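Local coordinates for type IV secretion system protein DotB (Yersinia pseudotuberculosis IP 31758, PDB 6GEF) that probably hydrolyses ATP, as a six-subunit ATPase of the GSP E family that serves a type IVb secretion system, at residues F41-L46 against Y112-P117; F275-N279 against D315-T319; V68-L72 against R330-L336; R199-N204 against I226-S231. All coordinates share one frame; numbering follows the deposited sequence.

In the fold
The four contacts sample both halves of the chain. Interaction 1 packs a helix on the antiparallel sheet, interactions 2 and 4 lie among the helices and loops flanking the mixed sheet, and interaction 3 joins the hairpin turn of the first sheet to that of the second. Interactions 1 and 3 reach the same antiparallel sheet, with centres 23 Å apart. Interactions 1 and 2 lie on opposite sides of the chain's centre, 46 Å between their centres. Interaction 4 holds the C-terminal end of helix 187-203, whose N-terminal turn forms part of the probable Walker A motif (Gly-184, Gly-189, Lys-190, Ser-191). Interaction 2, 26 Å from it between centres, faces the corresponding loop of the second subunit through Glu-276.

Interaction 1: residues F41-L46 against Y112-P117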
loop_
_atom_site.group_PDB
_atom_site.type_symbol
_atom_site.label_atom_id
_atom_site.label_comp_id
_atom_site.label_asym_id
_atom_site.label_seq_id
_atom_site.Cartn_x
_atom_site.Cartn_y
_atom_site.Cartn_z
ATOM N N PHE A 41 -48.267 -7.185 -19.218
ATOM C CA PHE A 41 -47.396 -6.856 -18.080
ATOM C C PHE A 41 -47.704 -5.478 -17.509
ATOM O O PHE A 41 -47.853 -5.321 -16.299
ATOM C CB PHE A 41 -45.926 -6.947 -18.500
ATOM C CG PHE A 41 -44.968 -6.630 -17.400
ATOM C CD1 PHE A 41 -45.007 -7.301 -16.181
ATOM C CD2 PHE A 41 -43.990 -5.679 -17.581
ATOM C CE1 PHE A 41 -44.119 -6.979 -15.180
ATOM C CE2 PHE A 41 -43.091 -5.353 -16.556
ATOM C CZ PHE A 41 -43.160 -6.003 -15.369
ATOM N N LYS A 42 -47.826 -4.483 -18.372
ATOM C CA LYS A 42 -48.225 -3.139 -17.916
ATOM C C LYS A 42 -49.589 -3.182 -17.220
ATOM O O LYS A 42 -49.788 -2.502 -16.228
ATOM C CB LYS A 42 -48.259 -2.175 -19.108
ATOM C CG LYS A 42 -46.898 -1.969 -19.749
ATOM C CD LYS A 42 -46.950 -0.872 -20.807
ATOM C CE LYS A 42 -45.628 -0.114 -20.893
ATOM N NZ LYS A 42 -45.408 0.422 -22.269
ATOM N N ASP A 43 -50.510 -3.998 -17.740
ATOM C CA ASP A 43 -51.792 -4.173 -17.079
ATOM C C ASP A 43 -51.662 -4.907 -15.775
ATOM O O ASP A 43 -52.505 -4.739 -14.882
ATOM C CB ASP A 43 -52.788 -4.867 -18.023
ATOM C CG ASP A 43 -53.127 -4.009 -19.243
ATOM O OD1 ASP A 43 -52.500 -2.912 -19.443
ATOM O OD2 ASP A 43 -54.007 -4.459 -19.997
ATOM N N THR A 44 -50.661 -5.770 -15.637
ATOM C CA THR A 44 -50.394 -6.428 -14.356
ATOM C C THR A 44 -49.893 -5.423 -13.340
ATOM O O THR A 44 -50.314 -5.462 -12.178
ATOM C CB THR A 44 -49.415 -7.589 -14.553
ATOM O OG1 THR A 44 -49.882 -8.431 -15.615
ATOM C CG2 THR A 44 -49.284 -8.399 -13.272
ATOM N N VAL A 45 -48.963 -4.564 -13.721
ATOM C CA VAL A 45 -48.425 -3.587 -12.795
ATOM C C VAL A 45 -49.475 -2.563 -12.472
ATOM O O VAL A 45 -49.458 -1.955 -11.369
ATOM C CB VAL A 45 -47.096 -2.990 -13.302
ATOM C CG1 VAL A 45 -46.434 -3.928 -14.289
ATOM C CG2 VAL A 45 -47.325 -1.628 -13.890
ATOM N N LEU A 46 -50.348 -2.208 -13.398
ATOM C CA LEU A 46 -51.474 -1.312 -13.105
ATOM C C LEU A 46 -52.501 -1.991 -12.197
ATOM O O LEU A 46 -53.078 -1.333 -11.333
ATOM C CB LEU A 46 -52.107 -0.821 -14.393
ATOM C CG LEU A 46 -51.417 0.348 -15.092
ATOM C CD1 LEU A 46 -51.922 0.421 -16.560
ATOM C CD2 LEU A 46 -51.696 1.643 -14.325
ATOM N N TYR A 112 -38.879 2.067 -14.739
ATOM C CA TYR A 112 -39.913 1.547 -15.609
ATOM C C TYR A 112 -41.215 2.278 -15.294
ATOM O O TYR A 112 -41.709 2.182 -14.170
ATOM C CB TYR A 112 -40.081 0.040 -15.409
ATOM C CG TYR A 112 -41.155 -0.594 -16.273
ATOM C CD1 TYR A 112 -40.910 -0.917 -17.598
ATOM C CD2 TYR A 112 -42.434 -0.815 -15.769
ATOM C CE1 TYR A 112 -41.885 -1.492 -18.384
ATOM C CE2 TYR A 112 -43.417 -1.393 -16.532
ATOM C CZ TYR A 112 -43.148 -1.721 -17.852
ATOM O OH TYR A 112 -44.118 -2.300 -18.644
ATOM N N GLU A 113 -41.777 2.945 -16.303
ATOM C CA GLU A 113 -42.928 3.823 -16.095
ATOM C C GLU A 113 -44.156 3.220 -16.744
ATOM O O GLU A 113 -44.078 2.651 -17.841
ATOM C CB GLU A 113 -42.658 5.205 -16.704
ATOM C CG GLU A 113 -41.234 5.703 -16.605
ATOM C CD GLU A 113 -40.855 6.198 -15.200
ATOM O OE1 GLU A 113 -39.664 6.418 -14.929
ATOM O OE2 GLU A 113 -41.762 6.359 -14.380
ATOM N N VAL A 114 -45.287 3.316 -16.055
ATOM C CA VAL A 114 -46.572 2.833 -16.574
ATOM C C VAL A 114 -47.610 3.918 -16.319
ATOM O O VAL A 114 -47.622 4.547 -15.258
ATOM C CB VAL A 114 -46.984 1.489 -15.890
ATOM C CG1 VAL A 114 -45.786 0.678 -15.493
ATOM C CG2 VAL A 114 -47.842 1.732 -14.681
ATOM N N PHE A 115 -48.520 4.061 -17.267
ATOM C CA PHE A 115 -49.411 5.245 -17.319
ATOM C C PHE A 115 -50.824 4.786 -17.034
ATOM O O PHE A 115 -51.326 3.841 -17.668
ATOM C CB PHE A 115 -49.346 5.945 -18.691
ATOM C CG PHE A 115 -47.964 6.347 -19.107
ATOM C CD1 PHE A 115 -47.084 5.394 -19.664
ATOM C CD2 PHE A 115 -47.512 7.643 -18.898
ATOM C CE1 PHE A 115 -45.787 5.741 -19.990
ATOM C CE2 PHE A 115 -46.212 8.001 -19.250
ATOM C CZ PHE A 115 -45.347 7.051 -19.798
ATOM N N HIS A 116 -51.473 5.426 -16.076
ATOM C CA HIS A 116 -52.856 5.086 -15.733
ATOM C C HIS A 116 -53.772 5.329 -16.941
ATOM O O HIS A 116 -53.700 6.380 -17.566
ATOM C CB HIS A 116 -53.342 5.940 -14.574
ATOM C CG HIS A 116 -54.403 5.311 -13.737
ATOM N ND1 HIS A 116 -55.531 4.680 -14.245
ATOM C CD2 HIS A 116 -54.497 5.198 -12.392
ATOM C CE1 HIS A 116 -56.261 4.215 -13.252
ATOM N NE2 HIS A 116 -55.651 4.498 -12.117
ATOM N N PRO A 117 -54.551 4.321 -17.357
ATOM C CA PRO A 117 -55.293 4.455 -18.616
ATOM C C PRO A 117 -56.378 5.520 -18.530
ATOM O O PRO A 117 -56.484 6.378 -19.419
ATOM C CB PRO A 117 -55.883 3.053 -18.830
ATOM C CG PRO A 117 -55.964 2.468 -17.454
ATOM C CD PRO A 117 -54.796 3.029 -16.683
#
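Leu-46, Tyr-112 and Val-114 lose the most surface where helix 38-50 lies over the end of strand 108-115. The segment axes pass 8.8 Å apart at a signed crossing angle of -80°, so the helix runs nearly square across the strand. Leu-46 points into the strand. Leu-46 CG is 3.9 Å from Val-114 CG2, and the two side chains run alongside each other in opposite senses. The CD1 branch continues to Phe-115 O, 3.6 Å from Leu-46 CD1, and to the proline ring, with Pro-117 CD 3.9 Å from Leu-46 CD1; the CD2 branch instead rests on the backbone at His-116. Val-114 is shared between two helix residues, because Val-45 CG2 also packs obliquely on its methyl groups.

The Tyr-112 ring, with CG opposite the backbone N (chi1 180°), reaches up to the helix, and its OH lies against the aliphatic chain of Lys-42, 3.5 Å from Lys-42 CE. On its other flank the Phe-41 ring meets it obliquely: centroids are 5.5 Å apart and the planes 44° apart. Met-150 of strand 143-153 touches Phe-41, Val-45 and Tyr-112, extending this apolar layer into the sheet, while strand 108-115 pairs with strand 128-140 through Val-114 and Phe-129. A helix laid across an outermost strand of an antiparallel sheet in this way is consistent with the PAS-like N-terminal domain of related secretion ATPases.

Interaction 2: residues F275-N279 against D315-T319; sequences FEAAN and DLVET
With CG opposite its own carbonyl carbon (chi1 -76°), Phe-275 carries its ring out from helix 268-280 onto helix 306-319. Asp-315 CB then sits over one face of the ring, 3.9 Å from the centroid of Phe-275 and only 19° off the ring normal, a CH-pi contact made by the methylene and not by the carboxylate. Leu-316, whose CG lies opposite the backbone N, brings its CD2 branch to 3.6 Å from Phe-275 CZ, so the far end of the ring is held against that leucine. At the near end, Thr-319 OG1 approaches Phe-275 CD1 obliquely at 3.8 Å.

That hydroxyl is already engaged: Thr-319 OG1 donates to Asp-315 O at 2.6 Å. The same oxygen accepts the helical bond from Thr-319 N, the two donors arriving from opposite faces of the carbonyl plane. No hydrogen bond joins segments 275-279 and 315-319. Asn-279 ND2 stays 4.2 Å from Asp-315 OD1, and the carboxylate instead forms a salt bridge with Arg-397 of the second subunit.

The segment axes pass 10.6 Å apart and cross at 41°. Ile-179 of strand 179-183 touches Phe-275, Ala-278 and Thr-319, while Met-297 and Leu-300 of helix 293-302 cover Leu-316, and helix 347-355 packs on Val-317, which points away from helix 268-280.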
loop_
_atom_site.group_PDB
_atom_site.type_symbol
_atom_site.label_atom_id
_atom_site.label_comp_id
_atom_site.label_asym_id
_atom_site.label_seq_id
_atom_site.Cartn_x
_atom_site.Cartn_y
_atom_site.Cartn_z
ATOM N N PHE A 275 -23.126 18.105 12.836
ATOM C CA PHE A 275 -22.824 19.122 13.840
ATOM C C PHE A 275 -22.359 20.412 13.201
ATOM O O PHE A 275 -22.798 21.499 13.576
ATOM C CB PHE A 275 -21.781 18.573 14.833
ATOM C CG PHE A 275 -22.328 17.600 15.818
ATOM C CD1 PHE A 275 -23.708 17.550 16.084
ATOM C CD2 PHE A 275 -21.492 16.736 16.492
ATOM C CE1 PHE A 275 -24.223 16.643 16.991
ATOM C CE2 PHE A 275 -22.013 15.813 17.413
ATOM C CZ PHE A 275 -23.363 15.767 17.650
ATOM N N GLU A 276 -21.427 20.330 12.261
ATOM C CA GLU A 276 -20.901 21.517 11.585
ATOM C C GLU A 276 -22.019 22.262 10.849
ATOM O O GLU A 276 -22.156 23.475 10.978
ATOM C CB GLU A 276 -19.762 21.157 10.646
ATOM C CG GLU A 276 -19.244 22.305 9.811
ATOM C CD GLU A 276 -18.077 21.945 8.906
ATOM O OE1 GLU A 276 -17.433 22.867 8.352
ATOM O OE2 GLU A 276 -17.789 20.751 8.644
ATOM N N ALA A 277 -22.807 21.544 10.065
ATOM C CA ALA A 277 -23.918 22.151 9.341
ATOM C C ALA A 277 -24.877 22.856 10.301
ATOM O O ALA A 277 -25.228 24.027 10.101
ATOM C CB ALA A 277 -24.665 21.109 8.518
ATOM N N ALA A 278 -25.285 22.180 11.356
ATOM C CA ALA A 278 -26.164 22.791 12.344
ATOM C C ALA A 278 -25.549 24.034 12.966
ATOM O O ALA A 278 -26.236 25.035 13.174
ATOM C CB ALA A 278 -26.555 21.775 13.417
ATOM N N ASN A 279 -24.255 23.987 13.225
ATOM C CA ASN A 279 -23.562 25.064 13.945
ATOM C C ASN A 279 -23.181 26.222 13.074
ATOM O O ASN A 279 -22.854 27.283 13.600
ATOM C CB ASN A 279 -22.341 24.511 14.692
ATOM C CG ASN A 279 -22.729 23.820 16.005
ATOM O OD1 ASN A 279 -23.699 24.171 16.650
ATOM N ND2 ASN A 279 -21.982 22.833 16.400
ATOM N N ASP A 315 -21.957 18.460 22.217
ATOM C CA ASP A 315 -22.416 18.883 20.903
ATOM C C ASP A 315 -23.748 18.221 20.529
ATOM O O ASP A 315 -24.648 18.876 20.020
ATOM C CB ASP A 315 -21.344 18.574 19.837
ATOM C CG ASP A 315 -20.372 19.714 19.650
ATOM O OD1 ASP A 315 -20.754 20.866 19.887
ATOM O OD2 ASP A 315 -19.228 19.492 19.257
ATOM N N LEU A 316 -23.861 16.929 20.777
ATOM C CA LEU A 316 -25.071 16.199 20.369
ATOM C C LEU A 316 -26.301 16.688 21.104
ATOM O O LEU A 316 -27.364 16.818 20.505
ATOM C CB LEU A 316 -24.855 14.699 20.565
ATOM C CG LEU A 316 -25.993 13.800 20.147
ATOM C CD1 LEU A 316 -27.161 14.035 21.043
ATOM C CD2 LEU A 316 -26.354 14.029 18.702
ATOM N N VAL A 317 -26.179 16.963 22.394
ATOM C CA VAL A 317 -27.314 17.465 23.164
ATOM C C VAL A 317 -27.650 18.895 22.732
ATOM O O VAL A 317 -28.821 19.252 22.595
ATOM C CB VAL A 317 -27.043 17.364 24.674
ATOM C CG1 VAL A 317 -28.144 18.025 25.456
ATOM C CG2 VAL A 317 -26.912 15.911 25.081
ATOM N N GLU A 318 -26.623 19.742 22.547
ATOM C CA GLU A 318 -26.863 21.133 22.238
ATOM C C GLU A 318 -27.386 21.360 20.810
ATOM O O GLU A 318 -28.032 22.364 20.553
ATOM C CB GLU A 318 -25.594 21.957 22.464
ATOM C CG GLU A 318 -25.289 22.231 23.918
ATOM C CD GLU A 318 -25.797 23.568 24.398
ATOM O OE1 GLU A 318 -26.851 23.578 25.097
ATOM O OE2 GLU A 318 -25.125 24.589 24.093
ATOM N N THR A 319 -27.107 20.434 19.908
ATOM C CA THR A 319 -27.481 20.588 18.513
ATOM C C THR A 319 -28.774 19.859 18.159
ATOM O O THR A 319 -29.475 20.263 17.224
ATOM C CB THR A 319 -26.370 20.070 17.579
ATOM O OG1 THR A 319 -25.110 20.531 18.061
ATOM C CG2 THR A 319 -26.568 20.568 16.189
#

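Interaction 3: residues V68-L72 against R330-L336; sequences VKGTL and RKTDGNL
Arg-330 opens the second segment and, across the contact, its NH2 donates to Lys-69 O. The N-H...O angle of 160° supports a fairly straight bond, although the modelled length is too short to be taken literally. Bends at chi2 and chi3 fold the arginine back over its own loop, which makes a type I turn from Lys-331 to Gly-334. There the guanidinium grips Gly-334 O side-on with two nitrogens: Arg-330 NE lies 2.9 Å and Arg-330 NH2 3.1 Å from that oxygen, which is close to the guanidinium plane. Asn-335 follows, its amide crossed obliquely by the lysine chain. Lys-69 NZ reaches Asn-335 OD1 at 3.4 Å, a weak bond. Leu-336 closes the walk: CD2 lies over one face of the Arg-330 guanidinium, and Leu-336 CD1 is 4.1 Å from Gly-70 CA in the type I' turn of Val-68 to Thr-71.

The arginine thus links two hairpin turns, each offering a backbone carbonyl. Across the contact the polar links are a bond of doubtful length and a weak one, consistent with a modestly held surface contact, the guanidinium being fixed chiefly by its own loop.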
loop_
_atom_site.group_PDB
_atom_site.type_symbol
_atom_site.label_atom_id
_atom_site.label_comp_id
_atom_site.label_asym_id
_atom_site.label_seq_id
_atom_site.Cartn_x
_atom_site.Cartn_y
_atom_site.Cartn_z
ATOM N N VAL A 68 -48.253 -5.834 -1.491
ATOM C CA VAL A 68 -49.381 -4.955 -1.171
ATOM C C VAL A 68 -49.435 -4.816 0.370
ATOM O O VAL A 68 -49.476 -5.808 1.096
ATOM C CB VAL A 68 -50.690 -5.512 -1.694
ATOM C CG1 VAL A 68 -51.865 -4.700 -1.182
ATOM C CG2 VAL A 68 -50.687 -5.567 -3.205
ATOM N N LYS A 69 -49.381 -3.562 0.826
ATOM C CA LYS A 69 -49.457 -3.248 2.237
ATOM C C LYS A 69 -48.647 -4.199 3.100
ATOM O O LYS A 69 -49.162 -4.929 3.972
ATOM C CB LYS A 69 -50.920 -3.159 2.681
ATOM C CG LYS A 69 -51.590 -1.851 2.189
ATOM C CD LYS A 69 -53.061 -2.131 1.830
ATOM C CE LYS A 69 -53.670 -0.959 1.099
ATOM N NZ LYS A 69 -55.131 -1.100 0.942
ATOM N N GLY A 70 -47.383 -4.322 2.732
ATOM C CA GLY A 70 -46.425 -5.095 3.534
ATOM C C GLY A 70 -46.576 -6.604 3.500
ATOM O O GLY A 70 -45.713 -7.274 4.023
ATOM N N THR A 71 -47.672 -7.115 2.945
ATOM C CA THR A 71 -47.831 -8.535 2.712
ATOM C C THR A 71 -47.722 -8.801 1.208
ATOM O O THR A 71 -48.295 -8.046 0.377
ATOM C CB THR A 71 -49.192 -9.028 3.188
ATOM O OG1 THR A 71 -49.270 -8.834 4.611
ATOM C CG2 THR A 71 -49.375 -10.502 2.877
ATOM N N LEU A 72 -46.961 -9.852 0.857
ATOM C CA LEU A 72 -46.744 -10.189 -0.530
ATOM C C LEU A 72 -47.741 -11.268 -0.963
ATOM O O LEU A 72 -48.083 -12.143 -0.227
ATOM C CB LEU A 72 -45.295 -10.675 -0.725
ATOM C CG LEU A 72 -45.006 -12.105 -0.495
ATOM C CD1 LEU A 72 -43.514 -12.352 -0.827
ATOM C CD2 LEU A 72 -45.299 -12.498 0.938
ATOM N N ARG A 330 -49.650 -2.887 12.341
ATOM C CA ARG A 330 -50.743 -3.447 11.562
ATOM C C ARG A 330 -52.059 -2.967 12.146
ATOM O O ARG A 330 -52.371 -3.222 13.340
ATOM C CB ARG A 330 -50.701 -4.982 11.627
ATOM C CG ARG A 330 -51.506 -5.673 10.549
ATOM C CD ARG A 330 -50.620 -6.326 9.510
ATOM N NE ARG A 330 -50.962 -5.916 8.141
ATOM C CZ ARG A 330 -50.083 -5.867 7.138
ATOM N NH1 ARG A 330 -48.795 -6.251 7.302
ATOM N NH2 ARG A 330 -50.502 -5.469 5.935
ATOM N N LYS A 331 -52.837 -2.259 11.338
ATOM C CA LYS A 331 -54.199 -1.896 11.720
ATOM C C LYS A 331 -55.084 -3.142 11.735
ATOM O O LYS A 331 -54.925 -4.051 10.938
ATOM C CB LYS A 331 -54.764 -0.866 10.751
ATOM C CG LYS A 331 -55.084 0.475 11.378
ATOM C CD LYS A 331 -55.969 1.320 10.466
ATOM C CE LYS A 331 -56.993 2.111 11.293
ATOM N NZ LYS A 331 -58.190 2.589 10.586
ATOM N N THR A 332 -56.048 -3.153 12.642
ATOM C CA THR A 332 -57.222 -4.000 12.494
ATOM C C THR A 332 -57.801 -3.876 11.085
ATOM O O THR A 332 -58.210 -4.865 10.482
ATOM C CB THR A 332 -58.296 -3.599 13.529
ATOM O OG1 THR A 332 -58.797 -2.275 13.233
ATOM C CG2 THR A 332 -57.706 -3.596 14.925
ATOM N N ASP A 333 -57.840 -2.635 10.558
ATOM C CA ASP A 333 -58.258 -2.426 9.184
ATOM C C ASP A 333 -57.471 -3.269 8.172
ATOM O O ASP A 333 -57.956 -3.526 7.095
ATOM C CB ASP A 333 -58.117 -0.930 8.842
ATOM C CG ASP A 333 -58.312 -0.641 7.374
ATOM O OD1 ASP A 333 -59.247 -1.257 6.805
ATOM O OD2 ASP A 333 -57.509 0.135 6.787
ATOM N N GLY A 334 -56.274 -3.707 8.567
ATOM C CA GLY A 334 -55.427 -4.526 7.721
ATOM C C GLY A 334 -54.211 -3.765 7.199
ATOM O O GLY A 334 -53.169 -4.376 6.938
ATOM N N ASN A 335 -54.349 -2.448 7.009
ATOM C CA ASN A 335 -53.271 -1.655 6.475
ATOM C C ASN A 335 -52.198 -1.406 7.511
ATOM O O ASN A 335 -52.374 -1.670 8.699
ATOM C CB ASN A 335 -53.806 -0.333 5.908
ATOM C CG ASN A 335 -54.668 -0.533 4.671
ATOM O OD1 ASN A 335 -55.002 0.428 3.996
ATOM N ND2 ASN A 335 -55.025 -1.789 4.370
ATOM N N LEU A 336 -51.080 -0.852 7.056
ATOM C CA LEU A 336 -50.000 -0.420 7.944
ATOM C C LEU A 336 -50.222 1.050 8.350
ATOM O O LEU A 336 -50.690 1.855 7.554
ATOM C CB LEU A 336 -48.663 -0.558 7.265
ATOM C CG LEU A 336 -48.166 -1.971 7.014
ATOM C CD1 LEU A 336 -46.904 -1.959 6.127
ATOM C CD2 LEU A 336 -47.889 -2.681 8.330
#

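Interaction 4: residues R199-N204 against I226-S231; sequences RYIMEN and IKSAHS
Met-202 and Ser-228 form the close side of this contact, where the last turn of helix 187-203 meets the loop leading to strand 232-237. Met-202 CB packs 3.6 Å from Ser-228 CB, Met-202 CG lies against Ser-231 CB at 4.1 Å, and Leu-212 of strand 211-216 also touches the methionine. Ser-228 OG, opposite its backbone N (chi1 -179°), donates to Met-202 O at 2.6 Å. It approaches with a C=O...O angle of 119° and is tilted from the carbonyl plane. His-230 adds a second but weaker donor: His-230 NE2 lies 3.3 Å from Ile-201 O, which sits at the ring's edge, and the N-H...O angle is 127°. One face of that ring lies under Ser-228 OG. Ile-226 belongs to the packed part too. Ile-226 CG2 rests 3.7 Å from Glu-203 CG, and Ile-226 CD1 lies over one face of the Arg-199 guanidinium at 4.1 Å from Arg-199 NE. Arginine and glutamate are joined by a salt bridge along the helix.

The loose side is Lys-227 and Ala-229. Lys-227 is exposed and points away from the helix; His-19 of the second subunit packs on it and on Ala-229.

Side-chain donors from the loop therefore meet carbonyls in the helix's final turn, which implies that the loop supplies polar partners where the helix is ending, while the ion pair is covered on one side by Ile-226, which would probably limit water's access to it.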
loop_
_atom_site.group_PDB
_atom_site.type_symbol
_atom_site.label_atom_id
_atom_site.label_comp_id
_atom_site.label_asym_id
_atom_site.label_seq_id
_atom_site.Cartn_x
_atom_site.Cartn_y
_atom_site.Cartn_z
ATOM N N ARG A 199 -42.656 19.618 2.380
ATOM C CA ARG A 199 -43.734 20.206 1.635
ATOM C C ARG A 199 -44.527 21.163 2.517
ATOM O O ARG A 199 -44.923 22.271 2.093
ATOM C CB ARG A 199 -44.630 19.136 1.023
ATOM C CG ARG A 199 -45.836 18.751 1.853
ATOM C CD ARG A 199 -46.907 18.131 1.016
ATOM N NE ARG A 199 -47.653 19.113 0.216
ATOM C CZ ARG A 199 -48.807 18.851 -0.391
ATOM N NH1 ARG A 199 -49.348 17.641 -0.340
ATOM N NH2 ARG A 199 -49.439 19.803 -1.047
ATOM N N TYR A 200 -44.858 20.748 3.738
ATOM C CA TYR A 200 -45.429 21.658 4.720
ATOM C C TYR A 200 -44.586 22.921 4.871
ATOM O O TYR A 200 -45.112 24.040 4.827
ATOM C CB TYR A 200 -45.581 20.956 6.069
ATOM C CG TYR A 200 -46.092 21.858 7.171
ATOM C CD1 TYR A 200 -47.428 22.283 7.204
ATOM C CD2 TYR A 200 -45.249 22.255 8.210
ATOM C CE1 TYR A 200 -47.883 23.100 8.201
ATOM C CE2 TYR A 200 -45.685 23.098 9.205
ATOM C CZ TYR A 200 -47.019 23.509 9.213
ATOM O OH TYR A 200 -47.496 24.297 10.237
ATOM N N ILE A 201 -43.272 22.752 5.007
ATOM C CA ILE A 201 -42.392 23.896 5.192
ATOM C C ILE A 201 -42.512 24.859 4.024
ATOM O O ILE A 201 -42.719 26.068 4.218
ATOM C CB ILE A 201 -40.930 23.438 5.404
ATOM C CG1 ILE A 201 -40.713 23.015 6.851
ATOM C CG2 ILE A 201 -39.951 24.539 5.021
ATOM C CD1 ILE A 201 -39.297 22.561 7.137
ATOM N N MET A 202 -42.402 24.351 2.810
ATOM C CA MET A 202 -42.486 25.204 1.617
ATOM C C MET A 202 -43.859 25.889 1.513
ATOM O O MET A 202 -43.930 27.062 1.177
ATOM C CB MET A 202 -42.216 24.387 0.362
ATOM C CG MET A 202 -40.839 23.813 0.259
ATOM S SD MET A 202 -40.610 22.784 -1.203
ATOM C CE MET A 202 -40.478 24.069 -2.458
ATOM N N GLU A 203 -44.911 25.168 1.867
ATOM C CA GLU A 203 -46.263 25.661 1.585
ATOM C C GLU A 203 -46.768 26.636 2.657
ATOM O O GLU A 203 -47.508 27.549 2.343
ATOM C CB GLU A 203 -47.238 24.496 1.447
ATOM C CG GLU A 203 -47.089 23.708 0.164
ATOM C CD GLU A 203 -47.987 22.497 0.108
ATOM O OE1 GLU A 203 -48.207 21.956 -0.999
ATOM O OE2 GLU A 203 -48.490 22.073 1.196
ATOM N N ASN A 204 -46.304 26.471 3.889
ATOM C CA ASN A 204 -46.802 27.251 5.020
ATOM C C ASN A 204 -45.724 28.199 5.523
ATOM O O ASN A 204 -44.576 28.135 5.110
ATOM C CB ASN A 204 -47.257 26.310 6.155
ATOM C CG ASN A 204 -48.397 25.410 5.775
ATOM O OD1 ASN A 204 -48.306 24.665 4.792
ATOM N ND2 ASN A 204 -49.447 25.446 6.552
ATOM N N ILE A 226 -44.781 21.471 -5.931
ATOM C CA ILE A 226 -45.066 22.170 -4.691
ATOM C C ILE A 226 -44.777 23.649 -4.912
ATOM O O ILE A 226 -43.649 24.058 -5.184
ATOM C CB ILE A 226 -44.216 21.630 -3.532
ATOM C CG1 ILE A 226 -44.233 20.101 -3.506
ATOM C CG2 ILE A 226 -44.690 22.209 -2.193
ATOM C CD1 ILE A 226 -45.613 19.499 -3.359
ATOM N N LYS A 227 -45.820 24.470 -4.818
ATOM C CA LYS A 227 -45.697 25.910 -4.841
ATOM C C LYS A 227 -45.333 26.421 -3.439
ATOM O O LYS A 227 -45.968 26.055 -2.448
ATOM C CB LYS A 227 -47.030 26.512 -5.259
ATOM C CG LYS A 227 -48.080 25.550 -5.826
ATOM C CD LYS A 227 -49.298 26.360 -6.230
ATOM C CE LYS A 227 -50.500 25.468 -6.552
ATOM N NZ LYS A 227 -51.649 26.304 -6.983
ATOM N N SER A 228 -44.296 27.236 -3.369
ATOM C CA SER A 228 -43.897 27.905 -2.149
ATOM C C SER A 228 -43.817 29.402 -2.380
ATOM O O SER A 228 -43.520 29.856 -3.486
ATOM C CB SER A 228 -42.523 27.392 -1.635
ATOM O OG SER A 228 -42.153 28.021 -0.440
ATOM N N ALA A 229 -44.057 30.164 -1.312
ATOM C CA ALA A 229 -43.999 31.615 -1.385
ATOM C C ALA A 229 -42.618 32.178 -1.112
ATOM O O ALA A 229 -42.379 33.351 -1.407
ATOM C CB ALA A 229 -45.028 32.231 -0.417
ATOM N N HIS A 230 -41.710 31.392 -0.572
ATOM C CA HIS A 230 -40.534 31.922 0.103
ATOM C C HIS A 230 -39.315 31.009 -0.045
ATOM O O HIS A 230 -38.201 31.385 0.309
ATOM C CB HIS A 230 -40.825 32.118 1.602
ATOM C CG HIS A 230 -41.318 30.880 2.292
ATOM N ND1 HIS A 230 -42.606 30.436 2.243
ATOM C CD2 HIS A 230 -40.651 29.971 3.041
ATOM C CE1 HIS A 230 -42.711 29.313 2.937
ATOM N NE2 HIS A 230 -41.536 29.015 3.428
ATOM N N SER A 231 -39.530 29.804 -0.568
ATOM C CA SER A 231 -38.621 28.697 -0.394
ATOM C C SER A 231 -38.273 28.099 -1.757
ATOM O O SER A 231 -39.108 28.043 -2.658
ATOM C CB SER A 231 -39.245 27.610 0.470
ATOM O OG SER A 231 -39.223 27.941 1.838
#